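Local coordinates for monooxygenase (Agrobacterium tumefaciens, PDB 2I7G), which probably catalyses a flavin-dependent oxidation with molecular oxygen, as a TIM-barrel member of the luciferase-like monooxygenase family, at residues 70-75 and 140-145; 156-161 and 196-201; 66-71 and 82-87; 55-60 and 347-352. All blocks are in the same frame, centred on the assembly; numbering follows the deposited sequence.

Overall arrangement
The four contacts illustrate how chemistry follows position in a TIM barrel. Contacts 2 and 3 each pack a helix against a strand of the same parallel sheet and are buried and wholly apolar. Contact 4, partly buried, joins the first and last long helices on the outside of the barrel and closes a loop in which the other three are nested. Contact 1, likewise buried, lies beyond the strand ends, where rings and charges meet; contacts 1 and 3 both touch the second subunit. They share Glu70 and His71, and Tyr145 OH of contact 1 lies 2.8 Å from Lys157 NZ of contact 2, a probable hydrogen bond. Phe66 of contact 3 packs on Ile55 and Ala58 of contact 4.

Contact 1: 70-75 and 140-145; sequences EHHRPD and YPLFGY
The imidazole of His72 receives the edge of the Phe143 ring over one face, an edge-to-face (T-shaped) pair with centroids 5.2 Å apart and planes at 76°. Phe143 CE2 stands 3.6 Å from His72 CE1, near the rim of the imidazole. Both side chains place CG beside the backbone N and opposite the carbonyl carbon (chi1 -63° for His72, -60° for Phe143), yet they meet at about a right angle. Leu142, the preceding residue, reaches His72 ND1 obliquely with its CD2 at 3.7 Å. Within the loop 70-75, an extended Glu70 side chain brings OE2 into the imidazole plane, where His72 NE2 donates an almost straight 2.7 Å bond to its anti lone pair. The loop follows strand 65-68 of the barrel, and the partner lies on helix 136-143. Gln114 of the second subunit hydrogen-bonds His72 ND1, while Arg111 of that subunit forms a salt bridge with Glu70 OE2 and a cation-pi contact with Phe143. With both imidazole nitrogens bonded, the rotation of the ring that Phe143 meets is fixed, and the histidine joins loop, helix and subunit interface.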
loop_
_atom_site.group_PDB
_atom_site.type_symbol
_atom_site.label_atom_id
_atom_site.label_comp_id
_atom_site.label_asym_id
_atom_site.label_seq_id
_atom_site.Cartn_x
_atom_site.Cartn_y
_atom_site.Cartn_z
ATOM N N GLU B 70 5.881 -9.226 6.757
ATOM C CA GLU B 70 6.622 -8.907 5.528
ATOM C C GLU B 70 7.690 -9.963 5.268
ATOM O O GLU B 70 8.532 -10.210 6.129
ATOM C CB GLU B 70 7.342 -7.562 5.731
ATOM C CG GLU B 70 8.214 -7.116 4.533
ATOM C CD GLU B 70 9.070 -5.870 4.814
ATOM O OE1 GLU B 70 8.914 -5.230 5.900
ATOM O OE2 GLU B 70 9.908 -5.566 3.938
ATOM N N HIS B 71 7.670 -10.553 4.080
ATOM C CA HIS B 71 8.731 -11.475 3.606
ATOM C C HIS B 71 9.100 -11.221 2.146
ATOM O O HIS B 71 8.316 -10.616 1.418
ATOM C CB HIS B 71 8.314 -12.936 3.802
ATOM C CG HIS B 71 8.216 -13.306 5.252
ATOM N ND1 HIS B 71 9.249 -13.918 5.948
ATOM C CD2 HIS B 71 7.235 -13.078 6.152
ATOM C CE1 HIS B 71 8.894 -14.046 7.218
ATOM N NE2 HIS B 71 7.677 -13.553 7.367
ATOM N N HIS B 72 10.307 -11.677 1.740
ATOM C CA HIS B 72 10.849 -11.436 0.402
ATOM C C HIS B 72 11.360 -12.756 -0.187
ATOM O O HIS B 72 12.573 -12.955 -0.383
ATOM C CB HIS B 72 11.944 -10.357 0.475
ATOM C CG HIS B 72 11.407 -9.039 0.926
ATOM N ND1 HIS B 72 10.877 -8.120 0.045
ATOM C CD2 HIS B 72 11.268 -8.499 2.164
ATOM C CE1 HIS B 72 10.457 -7.061 0.716
ATOM N NE2 HIS B 72 10.665 -7.276 2.009
ATOM N N ARG B 73 10.424 -13.660 -0.469
ATOM C CA ARG B 73 10.771 -15.025 -0.886
ATOM C C ARG B 73 9.646 -15.592 -1.743
ATOM O O ARG B 73 8.490 -15.185 -1.595
ATOM C CB ARG B 73 10.943 -15.895 0.356
ATOM C CG ARG B 73 12.321 -15.863 0.896
ATOM C CD ARG B 73 12.437 -16.624 2.190
ATOM N NE ARG B 73 11.622 -17.837 2.250
ATOM C CZ ARG B 73 11.958 -18.887 2.982
ATOM N NH1 ARG B 73 13.100 -18.860 3.662
ATOM N NH2 ARG B 73 11.170 -19.956 3.036
ATOM N N PRO B 74 9.971 -16.536 -2.637
ATOM C CA PRO B 74 8.912 -17.033 -3.513
ATOM C C PRO B 74 7.779 -17.718 -2.768
ATOM O O PRO B 74 6.696 -17.822 -3.315
ATOM C CB PRO B 74 9.640 -18.033 -4.461
ATOM C CG PRO B 74 10.950 -18.315 -3.815
ATOM C CD PRO B 74 11.289 -17.145 -2.917
ATOM N N ASP B 75 7.995 -18.170 -1.529
ATOM C CA ASP B 75 6.922 -18.872 -0.855
ATOM C C ASP B 75 6.046 -17.993 0.049
ATOM O O ASP B 75 5.282 -18.532 0.871
ATOM C CB ASP B 75 7.444 -20.077 -0.078
ATOM C CG ASP B 75 8.564 -19.728 0.898
ATOM O OD1 ASP B 75 9.193 -18.674 0.775
ATOM O OD2 ASP B 75 8.862 -20.569 1.772
ATOM N N TYR B 140 18.013 -8.370 3.604
ATOM C CA TYR B 140 18.867 -7.173 3.540
ATOM C C TYR B 140 19.582 -6.958 2.189
ATOM O O TYR B 140 19.763 -5.813 1.766
ATOM C CB TYR B 140 19.910 -7.221 4.661
ATOM C CG TYR B 140 19.614 -6.370 5.879
ATOM C CD1 TYR B 140 18.302 -6.067 6.260
ATOM C CD2 TYR B 140 20.658 -5.899 6.679
ATOM C CE1 TYR B 140 18.046 -5.289 7.379
ATOM C CE2 TYR B 140 20.412 -5.133 7.807
ATOM C CZ TYR B 140 19.104 -4.832 8.147
ATOM O OH TYR B 140 18.858 -4.076 9.263
ATOM N N PRO B 141 20.034 -8.051 1.524
ATOM C CA PRO B 141 20.699 -7.866 0.224
ATOM C C PRO B 141 19.821 -7.189 -0.826
ATOM O O PRO B 141 20.335 -6.529 -1.722
ATOM C CB PRO B 141 20.997 -9.299 -0.214
ATOM C CG PRO B 141 21.123 -10.040 1.015
ATOM C CD PRO B 141 20.056 -9.485 1.907
ATOM N N LEU B 142 18.508 -7.338 -0.713
ATOM C CA LEU B 142 17.612 -6.726 -1.699
ATOM C C LEU B 142 17.598 -5.204 -1.576
ATOM O O LEU B 142 17.360 -4.486 -2.557
ATOM C CB LEU B 142 16.184 -7.306 -1.549
ATOM C CG LEU B 142 15.070 -6.797 -2.472
ATOM C CD1 LEU B 142 15.508 -6.813 -3.969
ATOM C CD2 LEU B 142 13.710 -7.560 -2.205
ATOM N N PHE B 143 17.850 -4.714 -0.363
ATOM C CA PHE B 143 17.768 -3.277 -0.074
ATOM C C PHE B 143 19.131 -2.594 0.129
ATOM O O PHE B 143 19.211 -1.408 0.445
ATOM C CB PHE B 143 16.730 -3.044 1.065
ATOM C CG PHE B 143 15.344 -3.522 0.689
ATOM C CD1 PHE B 143 14.600 -2.816 -0.259
ATOM C CD2 PHE B 143 14.818 -4.726 1.205
ATOM C CE1 PHE B 143 13.329 -3.277 -0.678
ATOM C CE2 PHE B 143 13.542 -5.190 0.786
ATOM C CZ PHE B 143 12.808 -4.459 -0.148
ATOM N N GLY B 144 20.196 -3.345 -0.108
ATOM C CA GLY B 144 21.534 -2.784 -0.179
ATOM C C GLY B 144 22.227 -2.577 1.149
ATOM O O GLY B 144 23.227 -1.853 1.209
ATOM N N TYR B 145 21.735 -3.234 2.204
ATOM C CA TYR B 145 22.305 -3.047 3.558
ATOM C C TYR B 145 23.422 -4.053 3.880
ATOM O O TYR B 145 23.642 -5.003 3.126
ATOM C CB TYR B 145 21.181 -3.014 4.630
ATOM C CG TYR B 145 20.254 -1.820 4.461
ATOM C CD1 TYR B 145 20.700 -0.523 4.738
ATOM C CD2 TYR B 145 18.942 -1.979 4.002
ATOM C CE1 TYR B 145 19.863 0.584 4.569
ATOM C CE2 TYR B 145 18.098 -0.864 3.810
ATOM C CZ TYR B 145 18.561 0.403 4.116
ATOM O OH TYR B 145 17.750 1.522 3.928
#

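Contact 2: 156-161 and 196-201; sequences EKLDLL and VWIAVG. With SO4 (sulfate ion), chain E.
Leu158 and Ile198 meet tip to tip, and the packing between helix 156-161 and strand 196-200 is purely apolar. Leu158 CD2 lies 3.7 Å from Ile198 CD1, with the other leucine methyl almost as near. Ile198 CB does not point straight at the helix; with CG1 opposite the carbonyl carbon (chi1 -58°) and the second torsion bent to -52°, CD1 ends nearer the helix. A second tip-to-tip pair, Leu161 CD2 with Val196 CG2 at 4.1 Å, forms one helical turn further on. Between the two, Leu158 and Val196 slide past each other in opposite directions, CD1 to CG1 at 4.2 Å. Helix and strand run nearly antiparallel, at 163°, with axes 11.2 Å apart. This is the layering of a TIM barrel, in which outer helices cover the parallel strands: strand 196-200 lies between strands 127-131 and 217-220, and Leu161 also packs on Ile129 and on Phe113 of helix 109-122. Polar groups bond outside this apolar patch. Lys157 NZ turns to the carbonyls of Ser105 and Asp107. Just past the strand, Gly201 N donates a 2.8 Å bond to O2 of a sulfate ion, probably from the crystallisation liquor, which Ser206 OG also binds.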
loop_
_atom_site.group_PDB
_atom_site.type_symbol
_atom_site.label_atom_id
_atom_site.label_comp_id
_atom_site.label_asym_id
_atom_site.label_seq_id
_atom_site.Cartn_x
_atom_site.Cartn_y
_atom_site.Cartn_z
ATOM N N GLU B 156 17.858 4.011 14.570
ATOM C CA GLU B 156 17.651 5.328 13.938
ATOM C C GLU B 156 16.274 5.361 13.284
ATOM O O GLU B 156 15.547 6.334 13.382
ATOM C CB GLU B 156 18.726 5.614 12.893
ATOM C CG GLU B 156 20.078 5.947 13.523
ATOM C CD GLU B 156 21.054 6.569 12.542
ATOM O OE1 GLU B 156 20.651 6.842 11.390
ATOM O OE2 GLU B 156 22.235 6.780 12.931
ATOM N N LYS B 157 15.911 4.275 12.613
ATOM C CA LYS B 157 14.644 4.297 11.854
ATOM C C LYS B 157 13.427 4.252 12.770
ATOM O O LYS B 157 12.395 4.872 12.501
ATOM C CB LYS B 157 14.617 3.198 10.795
ATOM C CG LYS B 157 15.555 3.540 9.646
ATOM C CD LYS B 157 15.684 2.354 8.635
ATOM C CE LYS B 157 16.424 2.813 7.395
ATOM N NZ LYS B 157 16.413 1.775 6.322
ATOM N N LEU B 158 13.574 3.546 13.881
ATOM C CA LEU B 158 12.541 3.549 14.905
ATOM C C LEU B 158 12.473 4.963 15.457
ATOM O O LEU B 158 11.348 5.479 15.634
ATOM C CB LEU B 158 12.833 2.515 16.008
ATOM C CG LEU B 158 11.838 2.491 17.167
ATOM C CD1 LEU B 158 10.397 2.263 16.674
ATOM C CD2 LEU B 158 12.194 1.392 18.151
ATOM N N ASP B 159 13.654 5.599 15.777
ATOM C CA ASP B 159 13.653 6.971 16.286
ATOM C C ASP B 159 12.937 7.911 15.283
ATOM O O ASP B 159 12.045 8.693 15.658
ATOM C CB ASP B 159 15.086 7.460 16.513
ATOM C CG ASP B 159 15.136 8.814 17.168
ATOM O OD1 ASP B 159 14.733 8.915 18.348
ATOM O OD2 ASP B 159 15.632 9.767 16.521
ATOM N N LEU B 160 13.283 7.795 13.990
ATOM C CA LEU B 160 12.508 8.588 12.977
ATOM C C LEU B 160 10.981 8.298 12.960
ATOM O O LEU B 160 10.145 9.214 13.013
ATOM C CB LEU B 160 13.130 8.466 11.617
ATOM C CG LEU B 160 12.405 9.170 10.470
ATOM C CD1 LEU B 160 12.195 10.665 10.788
ATOM C CD2 LEU B 160 13.292 8.936 9.238
ATOM N N LEU B 161 10.602 7.026 12.902
ATOM C CA LEU B 161 9.179 6.671 12.905
ATOM C C LEU B 161 8.434 7.305 14.083
ATOM O O LEU B 161 7.329 7.823 13.923
ATOM C CB LEU B 161 9.006 5.146 12.950
ATOM C CG LEU B 161 7.584 4.602 12.861
ATOM C CD1 LEU B 161 6.836 5.084 11.624
ATOM C CD2 LEU B 161 7.636 3.068 12.913
ATOM N N VAL B 196 2.717 1.843 17.689
ATOM C CA VAL B 196 3.910 1.166 17.217
ATOM C C VAL B 196 4.318 0.158 18.304
ATOM O O VAL B 196 4.561 0.548 19.458
ATOM C CB VAL B 196 5.051 2.147 16.929
ATOM C CG1 VAL B 196 6.339 1.373 16.580
ATOM C CG2 VAL B 196 4.634 3.087 15.768
ATOM N N TRP B 197 4.301 -1.110 17.931
ATOM C CA TRP B 197 4.748 -2.213 18.795
ATOM C C TRP B 197 6.116 -2.674 18.332
ATOM O O TRP B 197 6.424 -2.614 17.149
ATOM C CB TRP B 197 3.797 -3.427 18.654
ATOM C CG TRP B 197 2.472 -3.237 19.325
ATOM C CD1 TRP B 197 1.469 -2.359 18.959
ATOM C CD2 TRP B 197 1.983 -3.961 20.452
ATOM N NE1 TRP B 197 0.403 -2.495 19.819
ATOM C CE2 TRP B 197 0.690 -3.475 20.734
ATOM C CE3 TRP B 197 2.530 -4.962 21.280
ATOM C CZ2 TRP B 197 -0.072 -3.947 21.811
ATOM C CZ3 TRP B 197 1.760 -5.442 22.345
ATOM C CH2 TRP B 197 0.470 -4.932 22.592
ATOM N N ILE B 198 6.919 -3.191 19.260
ATOM C CA ILE B 198 8.199 -3.760 18.943
ATOM C C ILE B 198 8.096 -5.294 19.097
ATOM O O ILE B 198 7.799 -5.810 20.191
ATOM C CB ILE B 198 9.313 -3.191 19.858
ATOM C CG1 ILE B 198 9.397 -1.671 19.732
ATOM C CG2 ILE B 198 10.667 -3.866 19.555
ATOM C CD1 ILE B 198 9.504 -1.132 18.331
ATOM N N ALA B 199 8.357 -6.009 18.014
ATOM C CA ALA B 199 8.432 -7.482 18.059
ATOM C C ALA B 199 9.806 -7.909 18.546
ATOM O O ALA B 199 10.838 -7.415 18.064
ATOM C CB ALA B 199 8.139 -8.086 16.667
ATOM N N VAL B 200 9.822 -8.828 19.500
ATOM C CA VAL B 200 11.071 -9.314 20.084
ATOM C C VAL B 200 11.045 -10.854 20.065
ATOM O O VAL B 200 9.968 -11.464 20.168
ATOM C CB VAL B 200 11.275 -8.731 21.499
ATOM C CG1 VAL B 200 11.347 -7.207 21.438
ATOM C CG2 VAL B 200 10.141 -9.151 22.482
ATOM N N GLY B 201 12.220 -11.468 19.922
ATOM C CA GLY B 201 12.323 -12.931 19.879
ATOM C C GLY B 201 12.869 -13.576 21.144
ATOM O O GLY B 201 12.945 -14.813 21.243
HETATM S S SO4 E . 15.224 -9.869 18.435
HETATM O O1 SO4 E . 14.677 -9.333 17.194
HETATM O O2 SO4 E . 14.312 -9.707 19.557
HETATM O O3 SO4 E . 15.517 -11.296 18.250
HETATM O O4 SO4 E . 16.455 -9.117 18.701
#

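Contact 3: 66-71 and 82-87; sequences FGLGEH and STVLAA
One methyl of Leu68 carries most of the contact between strand 66-68 and helix 82-87, the first two elements of a beta-alpha-beta unit of the TIM barrel. Its CD1 lies 3.6 Å from Val84 CG1 and equally 3.6 Å from Leu85 CD2, nestling between two consecutive residues of the helix. The two approaches differ: Leu68 crosses Val84 at about a right angle, but slides past Leu85 in the opposite direction. Leu85 CB does not itself aim at the strand; with CG opposite the carbonyl carbon (chi1 -66°) and an extended second torsion (171°), its end swings in toward Leu68. Strand and helix run at 146°, the near-reversal expected where the chain turns back over the sheet before entering strand 96-99.

In the next shell, a backbone hydrogen bond with Thr98 holds Leu68 in the sheet, and those of Gly67 to Leu26 and Thr28 secure the other flank. Leu68 also touches Leu51 of helix 40-60, whereas Leu85 packs on Phe116 and Val119 of helix 109-122, so this interface joins neighbouring helices of the outer layer. Beyond it, Val84 packs on Thr118 of the second subunit, and Thr83 and Ala86 each meet the other in the partner chain, placing helix 82-87 at the dimer interface. Back on the strand, the main chain makes a looser approach, with Phe66 O 4.4 Å from Leu85 CD2.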
loop_
_atom_site.group_PDB
_atom_site.type_symbol
_atom_site.label_atom_id
_atom_site.label_comp_id
_atom_site.label_asym_id
_atom_site.label_seq_id
_atom_site.Cartn_x
_atom_site.Cartn_y
_atom_site.Cartn_z
ATOM N N PHE B 66 -5.756 -8.399 13.485
ATOM C CA PHE B 66 -5.193 -9.270 12.461
ATOM C C PHE B 66 -3.874 -8.667 11.954
ATOM O O PHE B 66 -3.837 -7.467 11.550
ATOM C CB PHE B 66 -6.214 -9.436 11.307
ATOM C CG PHE B 66 -6.004 -10.697 10.460
ATOM C CD1 PHE B 66 -6.959 -11.730 10.495
ATOM C CD2 PHE B 66 -4.877 -10.838 9.670
ATOM C CE1 PHE B 66 -6.797 -12.898 9.740
ATOM C CE2 PHE B 66 -4.663 -12.009 8.896
ATOM C CZ PHE B 66 -5.640 -13.055 8.939
ATOM N N GLY B 67 -2.827 -9.491 11.982
ATOM C CA GLY B 67 -1.473 -9.081 11.520
ATOM C C GLY B 67 -0.987 -9.766 10.256
ATOM O O GLY B 67 -1.254 -10.966 10.042
ATOM N N LEU B 68 -0.232 -9.031 9.422
ATOM C CA LEU B 68 0.367 -9.625 8.210
ATOM C C LEU B 68 1.868 -9.304 8.246
ATOM O O LEU B 68 2.262 -8.127 8.484
ATOM C CB LEU B 68 -0.190 -8.993 6.948
ATOM C CG LEU B 68 -1.694 -9.068 6.774
ATOM C CD1 LEU B 68 -2.040 -8.414 5.433
ATOM C CD2 LEU B 68 -2.188 -10.538 6.724
ATOM N N GLY B 69 2.679 -10.340 8.057
ATOM C CA GLY B 69 4.137 -10.181 8.104
ATOM C C GLY B 69 4.752 -9.938 6.746
ATOM O O GLY B 69 4.214 -10.349 5.712
ATOM N N GLU B 70 5.881 -9.226 6.757
ATOM C CA GLU B 70 6.622 -8.907 5.528
ATOM C C GLU B 70 7.690 -9.963 5.268
ATOM O O GLU B 70 8.532 -10.210 6.129
ATOM C CB GLU B 70 7.342 -7.562 5.731
ATOM C CG GLU B 70 8.214 -7.116 4.533
ATOM C CD GLU B 70 9.070 -5.870 4.814
ATOM O OE1 GLU B 70 8.914 -5.230 5.900
ATOM O OE2 GLU B 70 9.908 -5.566 3.938
ATOM N N HIS B 71 7.670 -10.553 4.080
ATOM C CA HIS B 71 8.731 -11.475 3.606
ATOM C C HIS B 71 9.100 -11.221 2.146
ATOM O O HIS B 71 8.316 -10.616 1.418
ATOM C CB HIS B 71 8.314 -12.936 3.802
ATOM C CG HIS B 71 8.216 -13.306 5.252
ATOM N ND1 HIS B 71 9.249 -13.918 5.948
ATOM C CD2 HIS B 71 7.235 -13.078 6.152
ATOM C CE1 HIS B 71 8.894 -14.046 7.218
ATOM N NE2 HIS B 71 7.677 -13.553 7.367
ATOM N N SER B 82 1.335 -3.258 4.376
ATOM C CA SER B 82 0.431 -2.088 4.332
ATOM C C SER B 82 -0.492 -2.105 3.096
ATOM O O SER B 82 -1.671 -1.708 3.185
ATOM C CB SER B 82 1.256 -0.782 4.378
ATOM O OG SER B 82 2.161 -0.690 3.274
ATOM N N THR B 83 0.039 -2.552 1.951
ATOM C CA THR B 83 -0.755 -2.589 0.710
ATOM C C THR B 83 -1.964 -3.540 0.882
ATOM O O THR B 83 -3.105 -3.205 0.561
ATOM C CB THR B 83 0.122 -2.964 -0.527
ATOM O OG1 THR B 83 1.291 -2.099 -0.575
ATOM C CG2 THR B 83 -0.697 -2.827 -1.824
ATOM N N VAL B 84 -1.697 -4.741 1.406
ATOM C CA VAL B 84 -2.761 -5.679 1.673
ATOM C C VAL B 84 -3.739 -5.198 2.791
ATOM O O VAL B 84 -4.975 -5.385 2.650
ATOM C CB VAL B 84 -2.196 -7.124 1.938
ATOM C CG1 VAL B 84 -3.369 -8.065 2.109
ATOM C CG2 VAL B 84 -1.310 -7.595 0.750
ATOM N N LEU B 85 -3.213 -4.558 3.839
ATOM C CA LEU B 85 -4.041 -4.074 4.972
ATOM C C LEU B 85 -4.990 -2.986 4.473
ATOM O O LEU B 85 -6.082 -2.828 5.004
ATOM C CB LEU B 85 -3.190 -3.575 6.155
ATOM C CG LEU B 85 -2.365 -4.703 6.846
ATOM C CD1 LEU B 85 -1.397 -4.109 7.846
ATOM C CD2 LEU B 85 -3.313 -5.814 7.488
ATOM N N ALA B 86 -4.557 -2.210 3.480
ATOM C CA ALA B 86 -5.471 -1.219 2.840
ATOM C C ALA B 86 -6.724 -1.878 2.292
ATOM O O ALA B 86 -7.849 -1.361 2.436
ATOM C CB ALA B 86 -4.757 -0.441 1.727
ATOM N N ALA B 87 -6.527 -3.004 1.596
ATOM C CA ALA B 87 -7.676 -3.749 1.078
ATOM C C ALA B 87 -8.540 -4.297 2.244
ATOM O O ALA B 87 -9.775 -4.256 2.206
ATOM C CB ALA B 87 -7.189 -4.857 0.176
#

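Contact 4: 55-60 and 347-352; sequences IELADQ and GIELYG
Leu57 and Ile348 point at one another across two neighbouring helices, their side chains crossing obliquely. The touch is made by single branches: Leu57 CD2 lies 3.8 Å from Ile348 CG2, and the same leucine methyl rests against Ile348 CB. Ile348 uses its short branch here because CG2 stands opposite the backbone N while CG1 is turned away from the carbonyl carbon (chi1 -73°). The gamma methyl thus faces helix 55-60, where it also approaches the main chain, 3.8 Å from Ala58 N. The methyl of Ala58 flanks this approach at a longer distance, its CB 4.2 Å from Ile348 CG2. The small alanine side chain goes with the closest CA-CA approach between the segments, Ala58 CA to Ile348 CA at 6.2 Å.

The helices run in the same direction at a shallow crossing of -19°, with axes 9.2 Å apart, as adjacent outer helices of a TIM barrel do. Helix 40-60 is the first long helix and helix 341-363 the last, so their packing brings the beginning and the end of the chain's barrel together, closing the ring of outer helices. Beneath them lies strand 23-28, whose Leu26 is touched by Ala58, Ile348 and Tyr351; the hydroxyl of Tyr351 is hydrogen-bonded to Gly25 O.

At Glu349, which is partly exposed, the character changes. Leu57 CD2 comes within 4.0 Å of Glu349 N, whereas the glutamate side chain has two modelled positions and its approach to the leucine is uncertain.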
loop_
_atom_site.group_PDB
_atom_site.type_symbol
_atom_site.label_atom_id
_atom_site.label_comp_id
_atom_site.label_asym_id
_atom_site.label_seq_id
_atom_site.Cartn_x
_atom_site.Cartn_y
_atom_site.Cartn_z
ATOM N N ILE B 55 -9.499 -12.476 6.822
ATOM C CA ILE B 55 -9.565 -11.212 7.606
ATOM C C ILE B 55 -11.022 -10.792 7.791
ATOM O O ILE B 55 -11.437 -10.402 8.894
ATOM C CB ILE B 55 -8.734 -10.086 6.924
ATOM C CG1 ILE B 55 -7.268 -10.509 6.874
ATOM C CG2 ILE B 55 -8.833 -8.790 7.746
ATOM C CD1 ILE B 55 -6.383 -9.652 5.905
ATOM N N GLU B 56 -11.822 -10.893 6.734
ATOM C CA GLU B 56 -13.224 -10.519 6.840
ATOM C C GLU B 56 -13.965 -11.411 7.849
ATOM O O GLU B 56 -14.767 -10.910 8.651
ATOM C CB GLU B 56 -13.915 -10.568 5.485
ATOM C CG GLU B 56 -13.410 -9.555 4.450
ATOM C CD GLU B 56 -13.618 -10.073 3.036
ATOM O OE1 GLU B 56 -14.393 -11.043 2.877
ATOM O OE2 GLU B 56 -13.002 -9.540 2.086
ATOM N N LEU B 57 -13.674 -12.712 7.827
ATOM C CA LEU B 57 -14.302 -13.620 8.774
ATOM C C LEU B 57 -13.896 -13.272 10.196
ATOM O O LEU B 57 -14.750 -13.221 11.071
ATOM C CB LEU B 57 -13.971 -15.086 8.462
ATOM C CG LEU B 57 -14.661 -16.063 9.439
ATOM C CD1 LEU B 57 -16.187 -15.896 9.400
ATOM C CD2 LEU B 57 -14.243 -17.507 9.115
ATOM N N ALA B 58 -12.593 -13.049 10.406
ATOM C CA ALA B 58 -12.060 -12.674 11.723
ATOM C C ALA B 58 -12.764 -11.435 12.250
ATOM O O ALA B 58 -13.159 -11.381 13.418
ATOM C CB ALA B 58 -10.557 -12.440 11.649
ATOM N N ASP B 59 -12.964 -10.450 11.373
ATOM C CA ASP B 59 -13.725 -9.243 11.723
ATOM C C ASP B 59 -15.158 -9.593 12.150
ATOM O O ASP B 59 -15.664 -9.139 13.201
ATOM C CB ASP B 59 -13.727 -8.312 10.487
ATOM C CG ASP B 59 -14.416 -6.987 10.759
ATOM O OD1 ASP B 59 -13.998 -6.322 11.745
ATOM O OD2 ASP B 59 -15.343 -6.617 9.988
ATOM N N GLN B 60 -15.822 -10.368 11.306
ATOM C CA GLN B 60 -17.226 -10.769 11.508
ATOM C C GLN B 60 -17.454 -11.541 12.810
ATOM O O GLN B 60 -18.479 -11.318 13.491
ATOM C CB GLN B 60 -17.745 -11.575 10.310
ATOM C CG GLN B 60 -17.959 -10.712 9.047
ATOM C CD GLN B 60 -17.965 -11.530 7.727
ATOM O OE1 GLN B 60 -17.792 -12.761 7.727
ATOM N NE2 GLN B 60 -18.148 -10.834 6.601
ATOM N N GLY B 347 -11.183 -22.861 11.598
ATOM C CA GLY B 347 -10.388 -22.503 12.793
ATOM C C GLY B 347 -10.691 -21.077 13.230
ATOM O O GLY B 347 -10.836 -20.788 14.430
ATOM N N ILE B 348 -10.826 -20.179 12.257
ATOM C CA ILE B 348 -11.113 -18.775 12.573
ATOM C C ILE B 348 -12.511 -18.647 13.195
ATOM O O ILE B 348 -12.719 -17.943 14.224
ATOM C CB ILE B 348 -10.997 -17.884 11.333
ATOM C CG1 ILE B 348 -9.506 -17.700 10.947
ATOM C CG2 ILE B 348 -11.563 -16.482 11.621
ATOM C CD1 ILE B 348 -9.324 -17.107 9.529
ATOM N N GLU B 349 -13.483 -19.319 12.580
ATOM C CA GLU B 349 -14.833 -19.369 13.137
ATOM C C GLU B 349 -14.832 -19.870 14.582
ATOM O O GLU B 349 -15.402 -19.224 15.462
ATOM C CB GLU B 349 -15.766 -20.225 12.270
ATOM C CG GLU B 349 -17.124 -20.454 12.936
ATOM C CD GLU B 349 -18.324 -20.128 12.044
ATOM O OE1 GLU B 349 -18.361 -19.027 11.435
ATOM O OE2 GLU B 349 -19.259 -20.955 11.996
ATOM N N LEU B 350 -14.179 -21.005 14.828
ATOM C CA LEU B 350 -14.098 -21.559 16.200
ATOM C C LEU B 350 -13.365 -20.629 17.162
ATOM O O LEU B 350 -13.756 -20.481 18.334
ATOM C CB LEU B 350 -13.457 -22.945 16.185
ATOM C CG LEU B 350 -14.317 -24.035 15.534
ATOM C CD1 LEU B 350 -13.439 -25.271 15.401
ATOM C CD2 LEU B 350 -15.628 -24.336 16.329
ATOM N N TYR B 351 -12.295 -20.004 16.668
ATOM C CA TYR B 351 -11.536 -19.022 17.456
ATOM C C TYR B 351 -12.458 -17.868 17.938
ATOM O O TYR B 351 -12.530 -17.575 19.149
ATOM C CB TYR B 351 -10.352 -18.529 16.607
ATOM C CG TYR B 351 -9.296 -17.713 17.319
ATOM C CD1 TYR B 351 -9.223 -17.654 18.726
ATOM C CD2 TYR B 351 -8.358 -16.987 16.565
ATOM C CE1 TYR B 351 -8.212 -16.876 19.365
ATOM C CE2 TYR B 351 -7.335 -16.234 17.195
ATOM C CZ TYR B 351 -7.279 -16.181 18.578
ATOM O OH TYR B 351 -6.279 -15.451 19.181
ATOM N N GLY B 352 -13.193 -17.243 17.018
ATOM C CA GLY B 352 -14.033 -16.088 17.384
ATOM C C GLY B 352 -15.277 -16.472 18.158
ATOM O O GLY B 352 -15.699 -15.744 19.073
#